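Local coordinates for uncharacterized protein Tm1382 (Thermotoga maritima, PDB 3E57) that is of uncharacterized function but is probably a Nudix hydrolase, a family that cleaves nucleoside diphosphates linked to another group, at residues Phe30-Phe44 with Leu138-Glu150. Residues are numbered along the deposited sequence; the frame is centred on the assembly and turned at random.
Sequences FGEFEGFMRVNFEDF and LEFLGLINSSTTE
Gly35 and Met37 pair with Asn145 and Leu143 through two backbone hydrogen bonds each, joining the short strand 36-38 antiparallel to strand 138-145, the end of the longer strand 131-145; the axes of strands 36-38 and 138-145 approach to 4.7 Å. Gly142 sits in a classic beta bulge with Leu141, both facing Leu159, and a CB on Gly142 would run into Met37 O and Phe36 CE1. Leu143 carries the middle of the contact: its CD1 stands over the centre of the Phe30 ring, 3.9 Å from the centroid, while CD2 lies over a face of Phe44. Next along, Phe140, its CG anti to the backbone N (chi1 176°), which carries the ring to where Phe41 CD1 lies over one face, makes an offset stack with Phe41, centroids 4.7 Å apart. The stack sets the first turn of helix 41-51 against a strand of the predicted Nudix domain, and strand 36-38 also pairs with the second subunit, continuing the sheet across the dimer. Asn145 ND2 donates to Phe33 O at 3.1 Å, its OD1 taken by Lys67. Beyond the strand, the Glu34 carboxylate grips Ser147 twice, OE1 receiving OG at 2.7 Å and OE2 the backbone N at 2.9 Å; an alanine here would probably leave Ser147 N and OG without this mate.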
ATOM      1  N   PHE B  30      11.837  -7.602   5.744  1.00 32.50           N
ATOM      2  CA  PHE B  30      10.479  -7.057   5.827  1.00 31.80           C
ATOM      3  C   PHE B  30       9.441  -7.669   4.911  1.00 31.25           C
ATOM      4  O   PHE B  30       8.247  -7.409   5.070  1.00 31.27           O
ATOM      5  CB  PHE B  30      10.540  -5.558   5.613  1.00 31.61           C
ATOM      6  CG  PHE B  30      11.312  -4.850   6.672  1.00 31.41           C
ATOM      7  CD1 PHE B  30      10.815  -4.767   7.960  1.00 31.63           C
ATOM      8  CD2 PHE B  30      12.551  -4.291   6.393  1.00 33.05           C
ATOM      9  CE1 PHE B  30      11.530  -4.113   8.956  1.00 32.10           C
ATOM     10  CE2 PHE B  30      13.268  -3.640   7.381  1.00 32.64           C
ATOM     11  CZ  PHE B  30      12.745  -3.547   8.669  1.00 31.83           C
ATOM     12  N   GLY B  31       9.872  -8.491   3.965  1.00 30.21           N
ATOM     13  CA  GLY B  31       8.948  -9.160   3.074  1.00 29.82           C
ATOM     14  C   GLY B  31       8.488  -8.263   1.940  1.00 29.20           C
ATOM     15  O   GLY B  31       9.022  -7.181   1.723  1.00 29.86           O
ATOM     16  N   GLU B  32       7.474  -8.731   1.238  1.00 28.56           N
ATOM     17  CA  GLU B  32       7.008  -8.119   0.013  1.00 27.80           C
ATOM     18  C   GLU B  32       5.716  -7.362   0.280  1.00 26.47           C
ATOM     19  O   GLU B  32       4.693  -7.965   0.591  1.00 25.21           O
ATOM     20  CB  GLU B  32       6.763  -9.208  -1.027  1.00 27.80           C
ATOM     21  CG  GLU B  32       8.057  -9.902  -1.451  1.00 29.54           C
ATOM     22  CD  GLU B  32       7.819 -11.171  -2.251  1.00 30.57           C
ATOM     23  OE1 GLU B  32       7.133 -11.109  -3.301  1.00 35.08           O
ATOM     24  OE2 GLU B  32       8.338 -12.233  -1.834  1.00 36.81           O
ATOM     25  N   PHE B  33       5.768  -6.041   0.159  1.00 25.22           N
ATOM     26  CA  PHE B  33       4.554  -5.242   0.263  1.00 24.78           C
ATOM     27  C   PHE B  33       4.605  -4.072  -0.694  1.00 24.11           C
ATOM     28  O   PHE B  33       5.677  -3.685  -1.134  1.00 23.98           O
ATOM     29  CB  PHE B  33       4.337  -4.760   1.699  1.00 24.57           C
ATOM     30  CG  PHE B  33       5.392  -3.826   2.206  1.00 24.01           C
ATOM     31  CD1 PHE B  33       5.149  -2.463   2.300  1.00 23.67           C
ATOM     32  CD2 PHE B  33       6.625  -4.312   2.622  1.00 25.01           C
ATOM     33  CE1 PHE B  33       6.114  -1.612   2.792  1.00 23.67           C
ATOM     34  CE2 PHE B  33       7.587  -3.471   3.112  1.00 25.64           C
ATOM     35  CZ  PHE B  33       7.338  -2.111   3.203  1.00 25.18           C
ATOM     36  N   GLU B  34       3.433  -3.537  -1.006  1.00 24.19           N
ATOM     37  CA  GLU B  34       3.282  -2.402  -1.914  1.00 23.80           C
ATOM     38  C   GLU B  34       2.426  -1.385  -1.194  1.00 23.12           C
ATOM     39  O   GLU B  34       1.255  -1.622  -0.979  1.00 21.96           O
ATOM     40  CB  GLU B  34       2.584  -2.858  -3.203  1.00 24.42           C
ATOM     41  CG  GLU B  34       2.252  -1.745  -4.205  1.00 25.99           C
ATOM     42  CD  GLU B  34       3.481  -1.201  -4.934  1.00 29.14           C
ATOM     43  OE1 GLU B  34       4.409  -1.994  -5.227  1.00 31.56           O
ATOM     44  OE2 GLU B  34       3.500   0.023  -5.225  1.00 29.72           O
ATOM     45  N   GLY B  35       3.020  -0.268  -0.806  1.00 22.69           N
ATOM     46  CA  GLY B  35       2.294   0.757  -0.065  1.00 22.79           C
ATOM     47  C   GLY B  35       3.004   1.053   1.232  1.00 22.98           C
ATOM     48  O   GLY B  35       4.183   1.367   1.222  1.00 22.79           O
ATOM     49  N   PHE B  36       2.286   0.941   2.346  1.00 22.29           N
ATOM     50  CA  PHE B  36       2.846   1.216   3.661  1.00 22.59           C
ATOM     51  C   PHE B  36       2.663   0.003   4.550  1.00 22.63           C
ATOM     52  O   PHE B  36       1.652  -0.686   4.453  1.00 20.78           O
ATOM     53  CB  PHE B  36       2.136   2.408   4.294  1.00 22.43           C
ATOM     54  CG  PHE B  36       2.340   2.538   5.777  1.00 21.31           C
ATOM     55  CD1 PHE B  36       3.412   3.253   6.281  1.00 21.71           C
ATOM     56  CD2 PHE B  36       1.450   1.950   6.671  1.00 22.54           C
ATOM     57  CE1 PHE B  36       3.599   3.385   7.665  1.00 23.41           C
ATOM     58  CE2 PHE B  36       1.621   2.077   8.043  1.00 22.60           C
ATOM     59  CZ  PHE B  36       2.703   2.796   8.542  1.00 22.19           C
ATOM     60  N   MET B  37       3.639  -0.232   5.419  1.00 23.85           N
ATOM     61  CA  MET B  37       3.546  -1.265   6.469  1.00 25.22           C
ATOM     62  C   MET B  37       4.132  -0.757   7.784  1.00 24.80           C
ATOM     63  O   MET B  37       5.242  -0.223   7.799  1.00 23.78           O
ATOM     64  CB  MET B  37       4.311  -2.516   6.049  1.00 25.94           C
ATOM     65  CG  MET B  37       4.143  -3.656   7.049  1.00 26.04           C
ATOM     66  SD  MET B  37       4.888  -5.181   6.499  1.00 29.95           S
ATOM     67  CE  MET B  37       6.590  -4.694   6.416  1.00 27.40           C
ATOM     68  N   ARG B  38       3.381  -0.919   8.875  1.00 25.83           N
ATOM     69  CA  ARG B  38       3.843  -0.562  10.210  1.00 27.01           C
ATOM     70  C   ARG B  38       4.967  -1.496  10.592  1.00 26.71           C
ATOM     71  O   ARG B  38       4.861  -2.696  10.364  1.00 25.26           O
ATOM     72  CB  ARG B  38       2.722  -0.697  11.235  1.00 26.83           C
ATOM     73  CG  ARG B  38       3.169  -0.528  12.695  1.00 28.53           C
ATOM     74  CD  ARG B  38       2.211   0.332  13.479  1.00 32.03           C
ATOM     75  NE  ARG B  38       2.138   1.604  12.760  1.00 38.26           N
ATOM     76  CZ  ARG B  38       1.932   2.807  13.277  1.00 37.85           C
ATOM     77  NH1 ARG B  38       1.752   3.004  14.586  1.00 39.00           N
ATOM     78  NH2 ARG B  38       1.903   3.826  12.440  1.00 36.57           N
ATOM     79  N   VAL B  39       6.045  -0.935  11.126  1.00 27.53           N
ATOM     80  CA  VAL B  39       7.125  -1.734  11.710  1.00 28.59           C
ATOM     81  C   VAL B  39       7.607  -1.070  12.992  1.00 28.85           C
ATOM     82  O   VAL B  39       7.359   0.104  13.222  1.00 28.78           O
ATOM     83  CB  VAL B  39       8.324  -1.980  10.735  1.00 29.38           C
ATOM     84  CG1 VAL B  39       7.846  -2.489   9.356  1.00 28.63           C
ATOM     85  CG2 VAL B  39       9.182  -0.758  10.610  1.00 29.84           C
ATOM     86  N   ASN B  40       8.279  -1.845  13.829  1.00 30.22           N
ATOM     87  CA  ASN B  40       8.823  -1.332  15.085  1.00 30.45           C
ATOM     88  C   ASN B  40      10.089  -0.524  14.811  1.00 30.14           C
ATOM     89  O   ASN B  40      10.952  -0.950  14.053  1.00 29.29           O
ATOM     90  CB  ASN B  40       9.080  -2.498  16.048  1.00 30.95           C
ATOM     91  CG  ASN B  40       9.842  -2.083  17.284  1.00 32.09           C
ATOM     92  OD1 ASN B  40      11.068  -1.915  17.253  1.00 34.74           O
ATOM     93  ND2 ASN B  40       9.122  -1.920  18.384  1.00 34.76           N
ATOM     94  N   PHE B  41      10.179   0.655  15.416  1.00 30.79           N
ATOM     95  CA  PHE B  41      11.277   1.569  15.138  1.00 31.34           C
ATOM     96  C   PHE B  41      12.630   0.972  15.493  1.00 31.75           C
ATOM     97  O   PHE B  41      13.586   1.077  14.716  1.00 31.44           O
ATOM     98  CB  PHE B  41      11.082   2.897  15.872  1.00 31.53           C
ATOM     99  CG  PHE B  41      11.999   4.001  15.401  1.00 31.38           C
ATOM    100  CD1 PHE B  41      12.449   4.054  14.078  1.00 32.13           C
ATOM    101  CD2 PHE B  41      12.390   5.004  16.272  1.00 32.32           C
ATOM    102  CE1 PHE B  41      13.265   5.057  13.649  1.00 32.09           C
ATOM    103  CE2 PHE B  41      13.209   6.027  15.835  1.00 33.17           C
ATOM    104  CZ  PHE B  41      13.652   6.049  14.518  1.00 32.14           C
ATOM    105  N   GLU B  42      12.707   0.334  16.658  1.00 32.47           N
ATOM    106  CA  GLU B  42      13.960  -0.291  17.085  1.00 32.67           C
ATOM    107  C   GLU B  42      14.409  -1.375  16.091  1.00 32.55           C
ATOM    108  O   GLU B  42      15.585  -1.446  15.742  1.00 32.85           O
ATOM    109  CB  GLU B  42      13.821  -0.862  18.500  1.00 33.08           C
ATOM    110  CG  GLU B  42      15.126  -1.337  19.107  1.00 34.64           C
ATOM    111  CD  GLU B  42      16.227  -0.309  18.977  1.00 38.70           C
ATOM    112  OE1 GLU B  42      16.012   0.852  19.397  1.00 41.59           O
ATOM    113  OE2 GLU B  42      17.298  -0.660  18.443  1.00 42.17           O
ATOM    114  N   ASP B  43      13.466  -2.195  15.624  1.00 32.69           N
ATOM    115  CA  ASP B  43      13.754  -3.223  14.612  1.00 32.43           C
ATOM    116  C   ASP B  43      14.317  -2.594  13.339  1.00 32.02           C
ATOM    117  O   ASP B  43      15.291  -3.095  12.758  1.00 31.99           O
ATOM    118  CB  ASP B  43      12.496  -4.034  14.260  1.00 33.05           C
ATOM    119  CG  ASP B  43      12.010  -4.923  15.401  1.00 34.83           C
ATOM    120  OD1 ASP B  43      12.773  -5.167  16.365  1.00 36.56           O
ATOM    121  OD2 ASP B  43      10.846  -5.392  15.323  1.00 37.99           O
ATOM    122  N   PHE B  44      13.722  -1.479  12.916  1.00 30.82           N
ATOM    123  CA  PHE B  44      14.209  -0.765  11.735  1.00 30.76           C
ATOM    124  C   PHE B  44      15.632  -0.218  11.910  1.00 30.40           C
ATOM    125  O   PHE B  44      16.467  -0.374  11.027  1.00 30.25           O
ATOM    126  CB  PHE B  44      13.262   0.381  11.369  1.00 30.05           C
ATOM    127  CG  PHE B  44      13.698   1.147  10.168  1.00 29.76           C
ATOM    128  CD1 PHE B  44      13.808   0.514   8.939  1.00 28.65           C
ATOM    129  CD2 PHE B  44      14.016   2.489  10.262  1.00 29.33           C
ATOM    130  CE1 PHE B  44      14.227   1.206   7.827  1.00 29.06           C
ATOM    131  CE2 PHE B  44      14.446   3.188   9.139  1.00 28.70           C
ATOM    132  CZ  PHE B  44      14.541   2.539   7.925  1.00 28.96           C
ATOM    133  N   LEU B 138       8.960  12.977  17.215  1.00 40.03           N
ATOM    134  CA  LEU B 138       8.926  12.276  15.944  1.00 37.93           C
ATOM    135  C   LEU B 138       8.420  10.895  16.302  1.00 36.96           C
ATOM    136  O   LEU B 138       9.049  10.165  17.076  1.00 37.02           O
ATOM    137  CB  LEU B 138      10.288  12.205  15.257  1.00 38.66           C
ATOM    138  CG  LEU B 138      10.780  13.473  14.550  1.00 39.33           C
ATOM    139  CD1 LEU B 138      11.766  13.104  13.443  1.00 40.68           C
ATOM    140  CD2 LEU B 138       9.628  14.291  13.976  1.00 39.36           C
ATOM    141  N   GLU B 139       7.247  10.561  15.788  1.00 34.90           N
ATOM    142  CA  GLU B 139       6.663   9.256  16.014  1.00 33.74           C
ATOM    143  C   GLU B 139       6.917   8.479  14.745  1.00 31.95           C
ATOM    144  O   GLU B 139       6.407   8.854  13.700  1.00 30.97           O
ATOM    145  CB  GLU B 139       5.160   9.389  16.274  1.00 33.99           C
ATOM    146  CG  GLU B 139       4.466   8.065  16.627  1.00 35.36           C
ATOM    147  CD  GLU B 139       2.940   8.176  16.708  1.00 36.93           C
ATOM    148  OE1 GLU B 139       2.393   9.305  16.639  1.00 42.07           O
ATOM    149  OE2 GLU B 139       2.282   7.118  16.828  1.00 42.09           O
ATOM    150  N   PHE B 140       7.720   7.424  14.820  1.00 29.43           N
ATOM    151  CA  PHE B 140       7.925   6.563  13.664  1.00 28.50           C
ATOM    152  C   PHE B 140       6.654   5.749  13.395  1.00 27.33           C
ATOM    153  O   PHE B 140       6.137   5.094  14.296  1.00 25.89           O
ATOM    154  CB  PHE B 140       9.106   5.632  13.914  1.00 28.05           C
ATOM    155  CG  PHE B 140       9.347   4.631  12.808  1.00 28.11           C
ATOM    156  CD1 PHE B 140       9.859   5.025  11.589  1.00 27.42           C
ATOM    157  CD2 PHE B 140       9.058   3.293  12.997  1.00 27.61           C
ATOM    158  CE1 PHE B 140      10.097   4.101  10.590  1.00 26.39           C
ATOM    159  CE2 PHE B 140       9.296   2.360  12.003  1.00 26.89           C
ATOM    160  CZ  PHE B 140       9.812   2.759  10.806  1.00 27.39           C
ATOM    161  N   LEU B 141       6.152   5.801  12.160  1.00 26.32           N
ATOM    162  CA  LEU B 141       4.947   5.071  11.791  1.00 25.89           C
ATOM    163  C   LEU B 141       5.248   3.770  11.066  1.00 25.45           C
ATOM    164  O   LEU B 141       4.613   2.762  11.320  1.00 25.49           O
ATOM    165  CB  LEU B 141       4.025   5.949  10.939  1.00 25.88           C
ATOM    166  CG  LEU B 141       3.560   7.275  11.542  1.00 24.21           C
ATOM    167  CD1 LEU B 141       2.551   7.942  10.602  1.00 23.79           C
ATOM    168  CD2 LEU B 141       2.958   7.075  12.918  1.00 26.08           C
ATOM    169  N   GLY B 142       6.205   3.780  10.151  1.00 25.07           N
ATOM    170  CA  GLY B 142       6.556   2.567   9.420  1.00 24.34           C
ATOM    171  C   GLY B 142       7.267   2.867   8.122  1.00 23.56           C
ATOM    172  O   GLY B 142       7.856   3.942   7.963  1.00 23.07           O
ATOM    173  N   LEU B 143       7.171   1.924   7.190  1.00 22.93           N
ATOM    174  CA  LEU B 143       7.891   1.971   5.925  1.00 23.34           C
ATOM    175  C   LEU B 143       6.992   2.124   4.712  1.00 23.14           C
ATOM    176  O   LEU B 143       5.908   1.526   4.638  1.00 22.46           O
ATOM    177  CB  LEU B 143       8.690   0.683   5.750  1.00 23.59           C
ATOM    178  CG  LEU B 143       9.768   0.422   6.811  1.00 23.88           C
ATOM    179  CD1 LEU B 143      10.607  -0.781   6.396  1.00 26.13           C
ATOM    180  CD2 LEU B 143      10.634   1.629   6.998  1.00 25.01           C
ATOM    181  N   ILE B 144       7.470   2.897   3.747  1.00 23.95           N
ATOM    182  CA  ILE B 144       6.790   3.058   2.463  1.00 24.57           C
ATOM    183  C   ILE B 144       7.623   2.434   1.364  1.00 25.14           C
ATOM    184  O   ILE B 144       8.781   2.824   1.148  1.00 25.22           O
ATOM    185  CB  ILE B 144       6.585   4.528   2.079  1.00 23.92           C
ATOM    186  CG1 ILE B 144       5.837   5.290   3.174  1.00 24.64           C
ATOM    187  CG2 ILE B 144       5.872   4.596   0.724  1.00 24.27           C
ATOM    188  CD1 ILE B 144       5.727   6.807   2.903  1.00 24.88           C
ATOM    189  N   ASN B 145       7.026   1.489   0.651  1.00 25.98           N
ATOM    190  CA  ASN B 145       7.691   0.806  -0.439  1.00 26.67           C
ATOM    191  C   ASN B 145       6.710   0.712  -1.576  1.00 27.24           C
ATOM    192  O   ASN B 145       5.756  -0.060  -1.517  1.00 27.21           O
ATOM    193  CB  ASN B 145       8.141  -0.595  -0.000  1.00 26.86           C
ATOM    194  CG  ASN B 145       8.944  -1.318  -1.062  1.00 27.45           C
ATOM    195  OD1 ASN B 145       9.860  -0.752  -1.651  1.00 31.89           O
ATOM    196  ND2 ASN B 145       8.612  -2.581  -1.306  1.00 28.54           N
ATOM    197  N   SER B 146       6.897   1.544  -2.593  1.00 28.04           N
ATOM    198  CA  SER B 146       5.993   1.537  -3.739  1.00 28.73           C
ATOM    199  C   SER B 146       6.801   1.432  -5.005  1.00 29.82           C
ATOM    200  O   SER B 146       7.932   1.908  -5.067  1.00 29.79           O
ATOM    201  CB  SER B 146       5.157   2.803  -3.786  1.00 29.33           C
ATOM    202  OG  SER B 146       6.007   3.916  -3.858  1.00 31.55           O
ATOM    203  N   SER B 147       6.211   0.813  -6.017  1.00 30.88           N
ATOM    204  CA  SER B 147       6.945   0.464  -7.207  1.00 31.81           C
ATOM    205  C   SER B 147       6.365   1.147  -8.438  1.00 32.56           C
ATOM    206  O   SER B 147       6.678   0.748  -9.555  1.00 32.91           O
ATOM    207  CB  SER B 147       6.921  -1.051  -7.399  1.00 31.69           C
ATOM    208  OG  SER B 147       5.599  -1.506  -7.620  1.00 29.55           O
ATOM    209  N   THR B 148       5.552   2.183  -8.246  1.00 33.50           N
ATOM    210  CA  THR B 148       4.819   2.779  -9.371  1.00 34.57           C
ATOM    211  C   THR B 148       5.630   3.766 -10.239  1.00 35.40           C
ATOM    212  O   THR B 148       5.154   4.188 -11.295  1.00 35.57           O
ATOM    213  CB  THR B 148       3.506   3.443  -8.909  1.00 34.85           C
ATOM    214  OG1 THR B 148       3.765   4.353  -7.837  1.00 36.24           O
ATOM    215  CG2 THR B 148       2.522   2.383  -8.431  1.00 35.29           C
ATOM    216  N   THR B 149       6.843   4.126  -9.814  1.00 35.94           N
ATOM    217  CA  THR B 149       7.697   5.031 -10.606  1.00 36.38           C
ATOM    218  C   THR B 149       9.148   4.612 -10.521  1.00 36.91           C
ATOM    219  O   THR B 149       9.522   3.820  -9.647  1.00 37.10           O
ATOM    220  CB  THR B 149       7.549   6.525 -10.173  1.00 36.41           C
ATOM    221  OG1 THR B 149       8.054   6.725  -8.843  1.00 36.74           O
ATOM    222  CG2 THR B 149       6.077   6.977 -10.231  1.00 36.78           C
ATOM    223  N   GLU B 150       9.961   5.129 -11.442  1.00 37.16           N
ATOM    224  CA  GLU B 150      11.403   4.877 -11.441  1.00 37.48           C
ATOM    225  C   GLU B 150      12.023   5.259 -10.103  1.00 37.04           C
ATOM    226  O   GLU B 150      12.801   4.501  -9.534  1.00 36.93           O
ATOM    227  CB  GLU B 150      12.107   5.691 -12.539  1.00 37.77           C
ATOM    228  CG  GLU B 150      11.832   5.256 -13.970  1.00 39.14           C
ATOM    229  CD  GLU B 150      12.592   6.112 -14.984  1.00 39.89           C
ATOM    230  OE1 GLU B 150      12.723   7.339 -14.756  1.00 43.91           O
ATOM    231  OE2 GLU B 150      13.057   5.564 -16.009  1.00 43.11           O
TER
HETATM  232  O   HOH W   1       5.617   1.723  14.667  1.00 43.99           O